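Local coordinates for aldehyde dehydrogenase (PDB 4O6R), which probably oxidises aldehydes with NAD or NADP as cofactor, as other members of the aldehyde dehydrogenase family do, at residues Lys259-Phe265 and Gly292-His298; Arg339-Val344 and Glu389-Phe395; Val346-Gln350 and Thr383-Ala387. One frame throughout, in Å; residues are numbered along the deposited sequence.

Interaction 1: residues Lys259-Phe265 and Gly292-His298; sequences KGANIVF and GSRLVLH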
ATOM      1  N   LYS A 259     -26.015  10.000 -15.387  1.00  9.63           N
ATOM      2  CA  LYS A 259     -26.676   9.983 -16.672  1.00  9.66           C
ATOM      3  C   LYS A 259     -25.655   9.339 -17.614  1.00  9.55           C
ATOM      4  O   LYS A 259     -25.069   9.993 -18.486  1.00  9.64           O
ATOM      5  CB  LYS A 259     -27.063  11.390 -17.113  1.00  9.67           C
ATOM      6  CG  LYS A 259     -27.964  11.441 -18.345  1.00  9.86           C
ATOM      7  CD  LYS A 259     -29.414  11.110 -18.016  1.00  9.96           C
ATOM      8  CE  LYS A 259     -30.248  10.967 -19.300  1.00 10.24           C
ATOM      9  NZ  LYS A 259     -31.659  10.566 -19.055  1.00 10.36           N
ATOM     10  N   GLY A 260     -25.458   8.042 -17.389  1.00  9.20           N
ATOM     11  CA  GLY A 260     -24.356   7.304 -17.988  1.00  9.09           C
ATOM     12  C   GLY A 260     -24.360   7.249 -19.512  1.00  9.24           C
ATOM     13  O   GLY A 260     -25.369   6.842 -20.116  1.00  9.56           O
ATOM     14  N   ALA A 261     -23.261   7.686 -20.140  1.00  9.01           N
ATOM     15  CA  ALA A 261     -23.091   7.458 -21.566  1.00  9.08           C
ATOM     16  C   ALA A 261     -22.637   6.026 -21.817  1.00  8.93           C
ATOM     17  O   ALA A 261     -21.800   5.470 -21.072  1.00  8.64           O
ATOM     18  CB  ALA A 261     -22.074   8.420 -22.147  1.00  9.13           C
ATOM     19  N   ASN A 262     -23.178   5.445 -22.870  1.00  9.06           N
ATOM     20  CA  ASN A 262     -22.791   4.109 -23.349  1.00  9.03           C
ATOM     21  C   ASN A 262     -22.485   4.281 -24.825  1.00  9.18           C
ATOM     22  O   ASN A 262     -23.408   4.402 -25.620  1.00  9.48           O
ATOM     23  CB  ASN A 262     -23.946   3.154 -23.101  1.00  9.17           C
ATOM     24  CG  ASN A 262     -23.627   1.725 -23.499  1.00  9.28           C
ATOM     25  OD1 ASN A 262     -22.474   1.377 -23.729  1.00  9.28           O
ATOM     26  ND2 ASN A 262     -24.662   0.887 -23.564  1.00  9.49           N
ATOM     27  N   ILE A 263     -21.199   4.419 -25.169  1.00  9.06           N
ATOM     28  CA  ILE A 263     -20.772   4.892 -26.472  1.00  9.30           C
ATOM     29  C   ILE A 263     -20.393   3.694 -27.345  1.00  9.55           C
ATOM     30  O   ILE A 263     -19.600   2.852 -26.937  1.00  9.26           O
ATOM     31  CB  ILE A 263     -19.536   5.824 -26.353  1.00  9.23           C
ATOM     32  CG1 ILE A 263     -19.769   6.940 -25.340  1.00  9.15           C
ATOM     33  CG2 ILE A 263     -19.164   6.413 -27.705  1.00  9.46           C
ATOM     34  CD1 ILE A 263     -18.513   7.687 -24.914  1.00  9.06           C
ATOM     35  N   VAL A 264     -20.961   3.620 -28.541  1.00  9.97           N
ATOM     36  CA  VAL A 264     -20.668   2.546 -29.459  1.00 10.42           C
ATOM     37  C   VAL A 264     -19.963   3.113 -30.686  1.00 11.02           C
ATOM     38  O   VAL A 264     -20.541   3.854 -31.501  1.00 11.21           O
ATOM     39  CB  VAL A 264     -21.948   1.781 -29.844  1.00 10.46           C
ATOM     40  CG1 VAL A 264     -21.656   0.612 -30.769  1.00 10.62           C
ATOM     41  CG2 VAL A 264     -22.659   1.320 -28.581  1.00 10.23           C
ATOM     42  N   PHE A 265     -18.709   2.726 -30.829  1.00  9.25           N
ATOM     43  CA  PHE A 265     -17.905   3.119 -31.961  1.00 10.21           C
ATOM     44  C   PHE A 265     -18.138   2.218 -33.177  1.00 11.04           C
ATOM     45  O   PHE A 265     -18.719   1.133 -33.082  1.00 10.76           O
ATOM     46  CB  PHE A 265     -16.429   3.160 -31.572  1.00 10.39           C
ATOM     47  CG  PHE A 265     -16.076   4.337 -30.731  1.00 10.47           C
ATOM     48  CD1 PHE A 265     -15.744   5.551 -31.317  1.00 10.88           C
ATOM     49  CD2 PHE A 265     -16.117   4.252 -29.347  1.00 10.24           C
ATOM     50  CE1 PHE A 265     -15.453   6.657 -30.524  1.00 10.91           C
ATOM     51  CE2 PHE A 265     -15.809   5.339 -28.552  1.00 10.40           C
ATOM     52  CZ  PHE A 265     -15.484   6.555 -29.138  1.00 10.64           C
ATOM     53  N   GLY A 292     -26.998   2.695 -18.281  1.00  8.45           N
ATOM     54  CA  GLY A 292     -26.570   3.257 -19.550  1.00  8.28           C
ATOM     55  C   GLY A 292     -27.716   4.014 -20.208  1.00  8.21           C
ATOM     56  O   GLY A 292     -28.268   3.554 -21.221  1.00  8.05           O
ATOM     57  N   SER A 293     -28.045   5.187 -19.661  1.00  8.14           N
ATOM     58  CA  SER A 293     -29.257   5.908 -20.102  1.00  8.42           C
ATOM     59  C   SER A 293     -29.081   6.796 -21.335  1.00  8.55           C
ATOM     60  O   SER A 293     -30.084   7.335 -21.855  1.00  8.95           O
ATOM     61  CB  SER A 293     -29.839   6.749 -18.960  1.00  8.53           C
ATOM     62  OG  SER A 293     -28.840   7.592 -18.366  1.00  8.64           O
ATOM     63  N   ARG A 294     -27.847   6.978 -21.767  1.00  8.39           N
ATOM     64  CA  ARG A 294     -27.564   7.649 -23.012  1.00  8.63           C
ATOM     65  C   ARG A 294     -26.793   6.729 -23.904  1.00  8.71           C
ATOM     66  O   ARG A 294     -25.643   6.398 -23.614  1.00  8.85           O
ATOM     67  CB  ARG A 294     -26.755   8.941 -22.797  1.00  8.85           C
ATOM     68  CG  ARG A 294     -27.525   9.977 -21.999  1.00  9.19           C
ATOM     69  CD  ARG A 294     -26.750  11.297 -21.869  1.00  9.64           C
ATOM     70  NE  ARG A 294     -25.570  11.131 -21.022  1.00  9.56           N
ATOM     71  CZ  ARG A 294     -24.370  11.687 -21.251  1.00  9.86           C
ATOM     72  NH1 ARG A 294     -24.170  12.532 -22.270  1.00 10.15           N
ATOM     73  NH2 ARG A 294     -23.362  11.403 -20.430  1.00  9.88           N
ATOM     74  N   LEU A 295     -27.408   6.339 -25.022  1.00  8.75           N
ATOM     75  CA  LEU A 295     -26.766   5.461 -25.963  1.00  8.87           C
ATOM     76  C   LEU A 295     -26.245   6.350 -27.053  1.00  8.91           C
ATOM     77  O   LEU A 295     -27.016   7.058 -27.705  1.00  9.33           O
ATOM     78  CB  LEU A 295     -27.770   4.432 -26.451  1.00  9.13           C
ATOM     79  CG  LEU A 295     -27.286   3.400 -27.431  1.00  9.48           C
ATOM     80  CD1 LEU A 295     -26.294   2.482 -26.761  1.00  9.41           C
ATOM     81  CD2 LEU A 295     -28.471   2.643 -27.989  1.00 10.00           C
ATOM     82  N   VAL A 296     -24.926   6.396 -27.180  1.00  8.67           N
ATOM     83  CA  VAL A 296     -24.244   7.367 -27.995  1.00  8.74           C
ATOM     84  C   VAL A 296     -23.609   6.584 -29.148  1.00  9.11           C
ATOM     85  O   VAL A 296     -22.607   5.885 -28.950  1.00  9.01           O
ATOM     86  CB  VAL A 296     -23.166   8.132 -27.192  1.00  8.61           C
ATOM     87  CG1 VAL A 296     -22.470   9.145 -28.091  1.00  8.75           C
ATOM     88  CG2 VAL A 296     -23.771   8.825 -25.980  1.00  8.43           C
ATOM     89  N   LEU A 297     -24.199   6.672 -30.341  1.00  9.29           N
ATOM     90  CA  LEU A 297     -23.887   5.738 -31.429  1.00  9.68           C
ATOM     91  C   LEU A 297     -23.183   6.423 -32.585  1.00 10.14           C
ATOM     92  O   LEU A 297     -23.612   7.485 -33.031  1.00 10.03           O
ATOM     93  CB  LEU A 297     -25.176   5.139 -31.988  1.00  9.81           C
ATOM     94  CG  LEU A 297     -26.033   4.370 -30.993  1.00  9.51           C
ATOM     95  CD1 LEU A 297     -27.315   3.953 -31.679  1.00  9.74           C
ATOM     96  CD2 LEU A 297     -25.300   3.134 -30.471  1.00  9.35           C
ATOM     97  N   HIS A 298     -22.117   5.803 -33.079  1.00 10.41           N
ATOM     98  CA  HIS A 298     -21.428   6.324 -34.233  1.00 11.35           C
ATOM     99  C   HIS A 298     -22.383   6.296 -35.432  1.00 12.25           C
ATOM    100  O   HIS A 298     -23.079   5.315 -35.658  1.00 11.87           O
ATOM    101  CB  HIS A 298     -20.179   5.511 -34.560  1.00 11.45           C
ATOM    102  CG  HIS A 298     -19.292   6.180 -35.556  1.00 11.91           C
ATOM    103  ND1 HIS A 298     -19.525   6.110 -36.906  1.00 12.48           N
ATOM    104  CD2 HIS A 298     -18.237   7.006 -35.402  1.00 12.12           C
ATOM    105  CE1 HIS A 298     -18.628   6.832 -37.556  1.00 12.84           C
ATOM    106  NE2 HIS A 298     -17.824   7.379 -36.664  1.00 12.73           N
TER
HETATM  107  O   HOH W   1     -32.444   8.508 -20.931  1.00 12.50           O
HETATM  108  O   HOH W   2     -27.496   1.382 -22.939  1.00  9.34           O

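Interaction 2: residues Arg339-Val344 and Glu389-Phe395; sequences RVLSYV and EEVFGPF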
ATOM      1  N   ARG A 339     -43.602   9.712 -13.111  1.00 17.10           N
ATOM      2  CA  ARG A 339     -42.457  10.505 -13.517  1.00 17.88           C
ATOM      3  C   ARG A 339     -41.931  10.022 -14.891  1.00 16.24           C
ATOM      4  O   ARG A 339     -41.609  10.821 -15.759  1.00 15.43           O
ATOM      5  CB  ARG A 339     -41.386  10.355 -12.463  1.00 20.00           C
ATOM      6  CG  ARG A 339     -40.315  11.407 -12.457  1.00 22.99           C
ATOM      7  CD  ARG A 339     -40.429  12.369 -11.250  1.00 25.62           C
ATOM      8  NE  ARG A 339     -40.222  13.687 -11.833  1.00 27.59           N
ATOM      9  CZ  ARG A 339     -39.046  14.140 -12.252  1.00 29.06           C
ATOM     10  NH1 ARG A 339     -37.929  13.447 -12.029  1.00 29.40           N
ATOM     11  NH2 ARG A 339     -38.982  15.323 -12.849  1.00 30.55           N
ATOM     12  N   VAL A 340     -41.870   8.717 -15.092  1.00 14.97           N
ATOM     13  CA  VAL A 340     -41.306   8.191 -16.338  1.00 14.36           C
ATOM     14  C   VAL A 340     -42.285   8.469 -17.484  1.00 14.04           C
ATOM     15  O   VAL A 340     -41.873   8.874 -18.566  1.00 13.33           O
ATOM     16  CB  VAL A 340     -40.949   6.691 -16.213  1.00 14.14           C
ATOM     17  CG1 VAL A 340     -40.552   6.103 -17.563  1.00 13.94           C
ATOM     18  CG2 VAL A 340     -39.832   6.513 -15.191  1.00 14.13           C
ATOM     19  N   LEU A 341     -43.584   8.300 -17.238  1.00 13.99           N
ATOM     20  CA  LEU A 341     -44.559   8.590 -18.266  1.00 14.35           C
ATOM     21  C   LEU A 341     -44.522  10.090 -18.626  1.00 14.71           C
ATOM     22  O   LEU A 341     -44.594  10.464 -19.810  1.00 14.69           O
ATOM     23  CB  LEU A 341     -45.966   8.135 -17.832  1.00 14.92           C
ATOM     24  CG  LEU A 341     -46.117   6.622 -17.657  1.00 14.88           C
ATOM     25  CD1 LEU A 341     -47.519   6.225 -17.161  1.00 15.59           C
ATOM     26  CD2 LEU A 341     -45.780   5.923 -18.961  1.00 14.83           C
ATOM     27  N   SER A 342     -44.346  10.943 -17.622  1.00 14.79           N
ATOM     28  CA  SER A 342     -44.222  12.384 -17.872  1.00 15.31           C
ATOM     29  C   SER A 342     -42.999  12.697 -18.785  1.00 14.58           C
ATOM     30  O   SER A 342     -43.092  13.554 -19.670  1.00 14.15           O
ATOM     31  CB  SER A 342     -44.148  13.132 -16.545  1.00 16.20           C
ATOM     32  OG  SER A 342     -43.903  14.525 -16.743  1.00 17.57           O
ATOM     33  N   TYR A 343     -41.884  11.976 -18.591  1.00 13.40           N
ATOM     34  CA  TYR A 343     -40.697  12.172 -19.418  1.00 13.02           C
ATOM     35  C   TYR A 343     -40.902  11.688 -20.855  1.00 13.01           C
ATOM     36  O   TYR A 343     -40.325  12.267 -21.771  1.00 12.40           O
ATOM     37  CB  TYR A 343     -39.453  11.544 -18.810  1.00 12.65           C
ATOM     38  CG  TYR A 343     -38.727  12.430 -17.822  1.00 12.78           C
ATOM     39  CD1 TYR A 343     -38.155  13.620 -18.242  1.00 13.13           C
ATOM     40  CD2 TYR A 343     -38.624  12.095 -16.469  1.00 12.86           C
ATOM     41  CE1 TYR A 343     -37.470  14.441 -17.368  1.00 13.13           C
ATOM     42  CE2 TYR A 343     -37.949  12.915 -15.569  1.00 12.78           C
ATOM     43  CZ  TYR A 343     -37.354  14.085 -16.045  1.00 13.15           C
ATOM     44  OH  TYR A 343     -36.672  14.957 -15.227  1.00 13.43           O
ATOM     45  N   VAL A 344     -41.736  10.663 -21.066  1.00 13.17           N
ATOM     46  CA  VAL A 344     -42.122  10.305 -22.449  1.00 13.91           C
ATOM     47  C   VAL A 344     -42.813  11.501 -23.141  1.00 14.75           C
ATOM     48  O   VAL A 344     -42.478  11.834 -24.274  1.00 14.81           O
ATOM     49  CB  VAL A 344     -43.043   9.043 -22.516  1.00 14.15           C
ATOM     50  CG1 VAL A 344     -43.539   8.804 -23.931  1.00 14.47           C
ATOM     51  CG2 VAL A 344     -42.318   7.830 -21.992  1.00 13.93           C
ATOM     52  N   GLU A 389     -31.520  14.952 -17.918  1.00 14.28           N
ATOM     53  CA  GLU A 389     -32.100  14.708 -16.614  1.00 14.24           C
ATOM     54  C   GLU A 389     -32.240  13.220 -16.356  1.00 14.80           C
ATOM     55  O   GLU A 389     -32.525  12.454 -17.275  1.00 14.10           O
ATOM     56  CB  GLU A 389     -33.469  15.402 -16.531  1.00 14.28           C
ATOM     57  CG  GLU A 389     -33.361  16.898 -16.738  1.00 14.60           C
ATOM     58  CD  GLU A 389     -34.700  17.628 -16.762  1.00 14.83           C
ATOM     59  OE1 GLU A 389     -35.703  17.079 -16.279  1.00 14.33           O
ATOM     60  OE2 GLU A 389     -34.738  18.771 -17.272  1.00 15.37           O
ATOM     61  N   GLU A 390     -32.054  12.810 -15.106  1.00 15.76           N
ATOM     62  CA  GLU A 390     -32.136  11.398 -14.739  1.00 17.81           C
ATOM     63  C   GLU A 390     -33.607  10.973 -14.792  1.00 17.82           C
ATOM     64  O   GLU A 390     -34.462  11.577 -14.131  1.00 18.59           O
ATOM     65  CB  GLU A 390     -31.508  11.125 -13.331  1.00 19.42           C
ATOM     66  CG  GLU A 390     -31.177   9.639 -13.077  1.00 21.34           C
ATOM     67  CD  GLU A 390     -30.250   9.348 -11.872  1.00 23.20           C
ATOM     68  OE1 GLU A 390     -30.069  10.262 -11.010  1.00 24.23           O
ATOM     69  OE2 GLU A 390     -29.706   8.181 -11.779  1.00 22.20           O
ATOM     70  N   VAL A 391     -33.919   9.995 -15.636  1.00 16.98           N
ATOM     71  CA  VAL A 391     -35.289   9.454 -15.733  1.00 17.40           C
ATOM     72  C   VAL A 391     -35.428   8.233 -14.795  1.00 17.98           C
ATOM     73  O   VAL A 391     -36.440   8.019 -14.154  1.00 17.96           O
ATOM     74  CB  VAL A 391     -35.624   9.115 -17.200  1.00 17.08           C
ATOM     75  CG1 VAL A 391     -37.017   8.514 -17.339  1.00 17.49           C
ATOM     76  CG2 VAL A 391     -35.517  10.361 -18.052  1.00 17.37           C
ATOM     77  N   PHE A 392     -34.378   7.429 -14.700  1.00 19.39           N
ATOM     78  CA  PHE A 392     -34.297   6.340 -13.688  1.00 18.99           C
ATOM     79  C   PHE A 392     -35.333   5.258 -13.975  1.00 18.14           C
ATOM     80  O   PHE A 392     -35.809   4.613 -13.057  1.00 19.47           O
ATOM     81  CB  PHE A 392     -34.471   6.886 -12.251  1.00 19.52           C
ATOM     82  CG  PHE A 392     -33.769   6.076 -11.188  1.00 19.25           C
ATOM     83  CD1 PHE A 392     -32.394   6.032 -11.137  1.00 19.75           C
ATOM     84  CD2 PHE A 392     -34.485   5.390 -10.219  1.00 19.88           C
ATOM     85  CE1 PHE A 392     -31.733   5.318 -10.147  1.00 19.18           C
ATOM     86  CE2 PHE A 392     -33.834   4.660  -9.219  1.00 19.67           C
ATOM     87  CZ  PHE A 392     -32.461   4.623  -9.186  1.00 19.90           C
ATOM     88  N   GLY A 393     -35.674   5.070 -15.246  1.00 16.48           N
ATOM     89  CA  GLY A 393     -36.646   4.036 -15.661  1.00 14.95           C
ATOM     90  C   GLY A 393     -36.053   3.319 -16.857  1.00 13.62           C
ATOM     91  O   GLY A 393     -34.896   3.621 -17.253  1.00 12.93           O
ATOM     92  N   PRO A 394     -36.824   2.392 -17.457  1.00 12.60           N
ATOM     93  CA  PRO A 394     -36.297   1.573 -18.545  1.00 11.93           C
ATOM     94  C   PRO A 394     -36.383   2.398 -19.815  1.00 11.58           C
ATOM     95  O   PRO A 394     -37.205   2.132 -20.683  1.00 11.16           O
ATOM     96  CB  PRO A 394     -37.258   0.384 -18.584  1.00 12.34           C
ATOM     97  CG  PRO A 394     -38.566   0.955 -18.119  1.00 12.82           C
ATOM     98  CD  PRO A 394     -38.185   1.986 -17.071  1.00 12.69           C
ATOM     99  N   PHE A 395     -35.547   3.429 -19.876  1.00 10.68           N
ATOM    100  CA  PHE A 395     -35.738   4.538 -20.790  1.00 10.65           C
ATOM    101  C   PHE A 395     -34.369   4.976 -21.263  1.00  9.93           C
ATOM    102  O   PHE A 395     -33.585   5.435 -20.481  1.00  9.53           O
ATOM    103  CB  PHE A 395     -36.445   5.679 -20.026  1.00 10.99           C
ATOM    104  CG  PHE A 395     -36.785   6.885 -20.846  1.00 11.47           C
ATOM    105  CD1 PHE A 395     -35.788   7.685 -21.407  1.00 11.63           C
ATOM    106  CD2 PHE A 395     -38.105   7.286 -20.998  1.00 11.88           C
ATOM    107  CE1 PHE A 395     -36.118   8.807 -22.144  1.00 12.20           C
ATOM    108  CE2 PHE A 395     -38.433   8.427 -21.709  1.00 12.46           C
ATOM    109  CZ  PHE A 395     -37.448   9.194 -22.294  1.00 12.23           C
TER
HETATM  110  O   HOH W   3     -35.251  13.893 -12.972  1.00 31.61           O

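Interaction 3: residues Val346-Gln350 and Thr383-Ala387; sequences VAREQ and TDRVA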
ATOM      1  N   VAL A 346     -42.527  14.667 -22.319  1.00 15.30           N
ATOM      2  CA  VAL A 346     -41.459  15.657 -22.491  1.00 15.07           C
ATOM      3  C   VAL A 346     -40.633  15.333 -23.742  1.00 14.70           C
ATOM      4  O   VAL A 346     -40.340  16.208 -24.540  1.00 15.15           O
ATOM      5  CB  VAL A 346     -40.549  15.771 -21.235  1.00 14.74           C
ATOM      6  CG1 VAL A 346     -39.354  16.677 -21.511  1.00 14.72           C
ATOM      7  CG2 VAL A 346     -41.321  16.327 -20.057  1.00 15.22           C
ATOM      8  N   ALA A 347     -40.264  14.073 -23.906  1.00 14.07           N
ATOM      9  CA  ALA A 347     -39.444  13.669 -25.026  1.00 13.90           C
ATOM     10  C   ALA A 347     -40.128  14.028 -26.349  1.00 14.42           C
ATOM     11  O   ALA A 347     -39.509  14.636 -27.222  1.00 13.72           O
ATOM     12  CB  ALA A 347     -39.158  12.184 -24.971  1.00 13.37           C
ATOM     13  N   ARG A 348     -41.397  13.647 -26.477  1.00 15.49           N
ATOM     14  CA  ARG A 348     -42.154  13.947 -27.702  1.00 16.74           C
ATOM     15  C   ARG A 348     -42.291  15.475 -27.915  1.00 17.41           C
ATOM     16  O   ARG A 348     -42.097  15.983 -29.036  1.00 17.39           O
ATOM     17  CB  ARG A 348     -43.545  13.288 -27.666  1.00 17.82           C
ATOM     18  CG  ARG A 348     -43.584  11.762 -27.691  1.00 18.24           C
ATOM     19  CD  ARG A 348     -45.058  11.293 -27.775  1.00 19.93           C
ATOM     20  NE  ARG A 348     -45.241   9.862 -27.431  1.00 20.56           N
ATOM     21  CZ  ARG A 348     -45.068   8.870 -28.298  1.00 21.73           C
ATOM     22  NH1 ARG A 348     -44.741   9.144 -29.553  1.00 23.82           N
ATOM     23  NH2 ARG A 348     -45.224   7.601 -27.943  1.00 21.26           N
ATOM     24  N   GLU A 349     -42.620  16.201 -26.841  1.00 17.78           N
ATOM     25  CA  GLU A 349     -42.726  17.675 -26.863  0.50 18.34           C
ATOM     26  C   GLU A 349     -41.468  18.304 -27.476  1.00 18.05           C
ATOM     27  O   GLU A 349     -41.529  19.262 -28.236  1.00 18.44           O
ATOM     28  CB  GLU A 349     -42.913  18.248 -25.440  0.50 18.76           C
ATOM     29  CG  GLU A 349     -44.248  17.978 -24.748  0.50 19.32           C
ATOM     30  CD  GLU A 349     -44.178  18.102 -23.218  0.50 19.50           C
ATOM     31  OE1 GLU A 349     -45.011  17.472 -22.529  0.50 20.13           O
ATOM     32  OE2 GLU A 349     -43.287  18.808 -22.676  0.50 19.60           O
ATOM     33  N   GLN A 350     -40.311  17.757 -27.145  1.00 17.49           N
ATOM     34  CA  GLN A 350     -39.044  18.314 -27.626  1.00 17.41           C
ATOM     35  C   GLN A 350     -38.561  17.694 -28.948  1.00 16.95           C
ATOM     36  O   GLN A 350     -37.416  17.899 -29.349  1.00 17.32           O
ATOM     37  CB  GLN A 350     -37.972  18.177 -26.556  1.00 17.35           C
ATOM     38  CG  GLN A 350     -38.328  18.922 -25.280  1.00 18.01           C
ATOM     39  CD  GLN A 350     -37.104  19.332 -24.479  1.00 18.06           C
ATOM     40  OE1 GLN A 350     -36.272  18.501 -24.114  1.00 16.98           O
ATOM     41  NE2 GLN A 350     -36.996  20.625 -24.192  1.00 18.56           N
ATOM     42  N   THR A 383     -28.626  18.400 -25.517  1.00 17.91           N
ATOM     43  CA  THR A 383     -29.102  19.312 -24.499  1.00 17.98           C
ATOM     44  C   THR A 383     -30.582  19.138 -24.194  1.00 17.64           C
ATOM     45  O   THR A 383     -31.113  19.817 -23.304  1.00 17.53           O
ATOM     46  CB  THR A 383     -28.897  20.759 -24.964  1.00 18.77           C
ATOM     47  OG1 THR A 383     -29.513  20.912 -26.245  1.00 19.09           O
ATOM     48  CG2 THR A 383     -27.427  21.063 -25.069  1.00 19.16           C
ATOM     49  N   ASP A 384     -31.276  18.264 -24.921  1.00 16.73           N
ATOM     50  CA  ASP A 384     -32.672  18.029 -24.605  1.00 16.62           C
ATOM     51  C   ASP A 384     -32.835  17.495 -23.177  1.00 15.10           C
ATOM     52  O   ASP A 384     -31.929  16.841 -22.639  1.00 13.85           O
ATOM     53  CB  ASP A 384     -33.301  17.073 -25.608  1.00 17.68           C
ATOM     54  CG  ASP A 384     -33.430  17.688 -27.004  1.00 19.60           C
ATOM     55  OD1 ASP A 384     -33.426  18.947 -27.148  1.00 21.23           O
ATOM     56  OD2 ASP A 384     -33.548  16.904 -27.967  1.00 21.79           O
ATOM     57  N   ARG A 385     -33.999  17.763 -22.588  1.00 14.04           N
ATOM     58  CA  ARG A 385     -34.286  17.326 -21.231  1.00 13.47           C
ATOM     59  C   ARG A 385     -34.009  15.840 -20.986  1.00 12.79           C
ATOM     60  O   ARG A 385     -33.363  15.492 -19.992  1.00 12.33           O
ATOM     61  CB  ARG A 385     -35.709  17.691 -20.805  1.00 13.65           C
ATOM     62  CG  ARG A 385     -35.949  19.211 -20.666  1.00 14.13           C
ATOM     63  CD  ARG A 385     -37.269  19.566 -19.984  1.00 14.42           C
ATOM     64  NE  ARG A 385     -37.324  19.012 -18.636  1.00 14.30           N
ATOM     65  CZ  ARG A 385     -38.425  18.771 -17.920  1.00 14.28           C
ATOM     66  NH1 ARG A 385     -39.637  19.030 -18.393  1.00 14.54           N
ATOM     67  NH2 ARG A 385     -38.303  18.249 -16.700  1.00 14.18           N
ATOM     68  N   VAL A 386     -34.464  14.961 -21.877  1.00 12.73           N
ATOM     69  CA  VAL A 386     -34.314  13.528 -21.618  1.00 12.67           C
ATOM     70  C   VAL A 386     -32.891  13.041 -21.852  1.00 12.49           C
ATOM     71  O   VAL A 386     -32.573  11.903 -21.520  1.00 12.57           O
ATOM     72  CB  VAL A 386     -35.328  12.609 -22.351  1.00 12.82           C
ATOM     73  CG1 VAL A 386     -36.748  12.909 -21.912  1.00 13.56           C
ATOM     74  CG2 VAL A 386     -35.159  12.652 -23.859  1.00 12.92           C
ATOM     75  N   ALA A 387     -32.059  13.903 -22.432  1.00 12.72           N
ATOM     76  CA  ALA A 387     -30.638  13.663 -22.590  1.00 12.88           C
ATOM     77  C   ALA A 387     -29.833  14.248 -21.439  1.00 13.04           C
ATOM     78  O   ALA A 387     -28.648  13.988 -21.365  1.00 13.75           O
ATOM     79  CB  ALA A 387     -30.161  14.268 -23.910  1.00 12.83           C
TER
HETATM   80  O   HOH W   4     -36.321  15.739 -24.031  1.00 13.50           O
HETATM   81  O   HOH W   5     -35.467  19.741 -28.877  1.00 26.61           O

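Interaction 1: residues Lys259-Phe265 and Gly292-His298
A turn in the Arg294 chain at chi3 (-69°) swings its guanidinium back across the neighbouring strand end to the backbone of Lys259, while the lysine, its CG anti to the backbone N (chi1 -170°), sends its own chain over the arginine's aliphatic part. Lys259 CG thus lies 3.7 Å from Arg294 CD. The guanidinium then takes the lysine's carbonyl side-on: NE of Arg294 reaches O of Lys259 at 2.8 Å and NH2 of Arg294 reaches the same oxygen at 2.9 Å. Both bonds lie close to the guanidinium plane, although NE approaches from above the plane of the carbonyl. Ala261 CB rests over one face of the group, so two bonds and a methyl fix its rotation. NH1 and NH2 also bond to the carbonyls of Ile410 and Ala411, which probably eases burial of the charge.

Past Arg294 the segments run as parallel strands, their axes 19° apart. Backbone bonds alternate from Arg294 N to Gly260 O at one end to His298 N to Val264 O at the other. Ile263 and Val296 lie side by side on the face that carries Ala261 and Arg294. On the other face, Leu297 CD2 packs 3.7 Å from Val264 CB, and a water joins Asn262 ND2 to Gly292 O, while Asn262 OD1 is held by Trp423.

These are the two strands of a beta-alpha-beta unit whose connection contains helix 270-282. In the sheet they stand between strands 395-401 and 421-423, with helix 404-411 packed on the Ile263 and Val296 face and helix 302-315 on the Leu295 and Leu297 face.

Interaction 2: residues Arg339-Val344 and Glu389-Phe395
The hydroxyl of Tyr343 donates to Glu389 through the less usual lone pair of the carboxylate: OH of Tyr343 lies 2.6 Å from OE1 of Glu389, on the anti side, away from the other carboxylate oxygen. The acceptor sits at the ring edge, in its plane, while ring and carboxylate are turned 79° against each other. Arg385 forms a salt bridge with the same OE1, so two partners steady this oxygen. That second charge probably stabilises the ionised carboxylate.

Val391 approaches the ring from one face. With CG1 anti to the backbone N (chi1 178°), its CG2 falls anti to the carbonyl carbon and makes a CH-pi contact 4.0 Å from the centroid of the Tyr343 ring, 19° off the ring normal. CE2 of Tyr343 stands over one face of the Arg339 guanidinium, offset toward its rim. A water draws the polar ends together, accepting from Arg339 NH1 and donating to Tyr343 OH and, at 2.7 Å, to the O of Glu390.

The rest of the contact is apolar. Val340, almost one turn before the tyrosine, sets its CG2 4.1 Å from Val391 CG1 and also meets the backbone of Gly393. One residue after the tyrosine, Val344 CG2 comes to the edge of the Phe395 ring, 3.9 Å from CE2 of Phe395.

Here helix 334-349 packs on the loop leading into strand 395-401, with an inverse gamma turn centred on Pro394. The loop itself runs near the AMP site and carries the Glu-Val-Phe-Gly-Pro sequence, whose glutamate in related aldehyde dehydrogenases contacts the nicotinamide ribose.

Interaction 3: residues Val346-Gln350 and Thr383-Ala387
Gln350 reaches across to the main chain of Arg385, whose N donates to OE1 of Gln350 at 2.8 Å. The donor lies in the plane of the amide carbonyl, and the N-H points at the oxygen with an angle of 155°. A water donates to this same oxygen and accepts from the next backbone nitrogen, that of Val386. One amide oxygen therefore serves two successive N-H groups, one directly and one through water.

The Arg385 chain crosses the Gln350 and Val346 side chains at about right angles. Val346 CG1 lies 3.8 Å from Arg385 CB, while CG2 of the valine touches the guanidinium, whose polar partner is Glu389. Deeper in, Ala347 CB packs 4.0 Å from Val386 CG1. A second water spans Gln350 O and Asp384 OD1, and Asp384 OD2 is fixed in turn by the backbone N of His381.

Gln350 is where helix 334-349 leaves helical geometry. What results is a contact between the C-terminal end of that helix and a short, weakly bonded helical turn at about 385-388, in which the glutamine side chain accepts from Arg385 N.

Interaction 1 is the most thoroughly buried of the three and owes its order chiefly to backbone bonds between parallel strands. Interactions 2 and 3 instead use successive parts of helix 334-349, and 383-387 lies within the chain loop that interaction 2 closes. Their cohesion comes from side chains: a tyrosine-carboxylate bond in one, a glutamine and waters nearer the surface in the other. Val386 joins these two, its CG1 packing on Tyr343 O and Phe395 CZ. Lys259 ties the sheet to both, its NZ lying 2.7 Å from Glu389 O and 2.9 Å from Val386 O, probable hydrogen bonds.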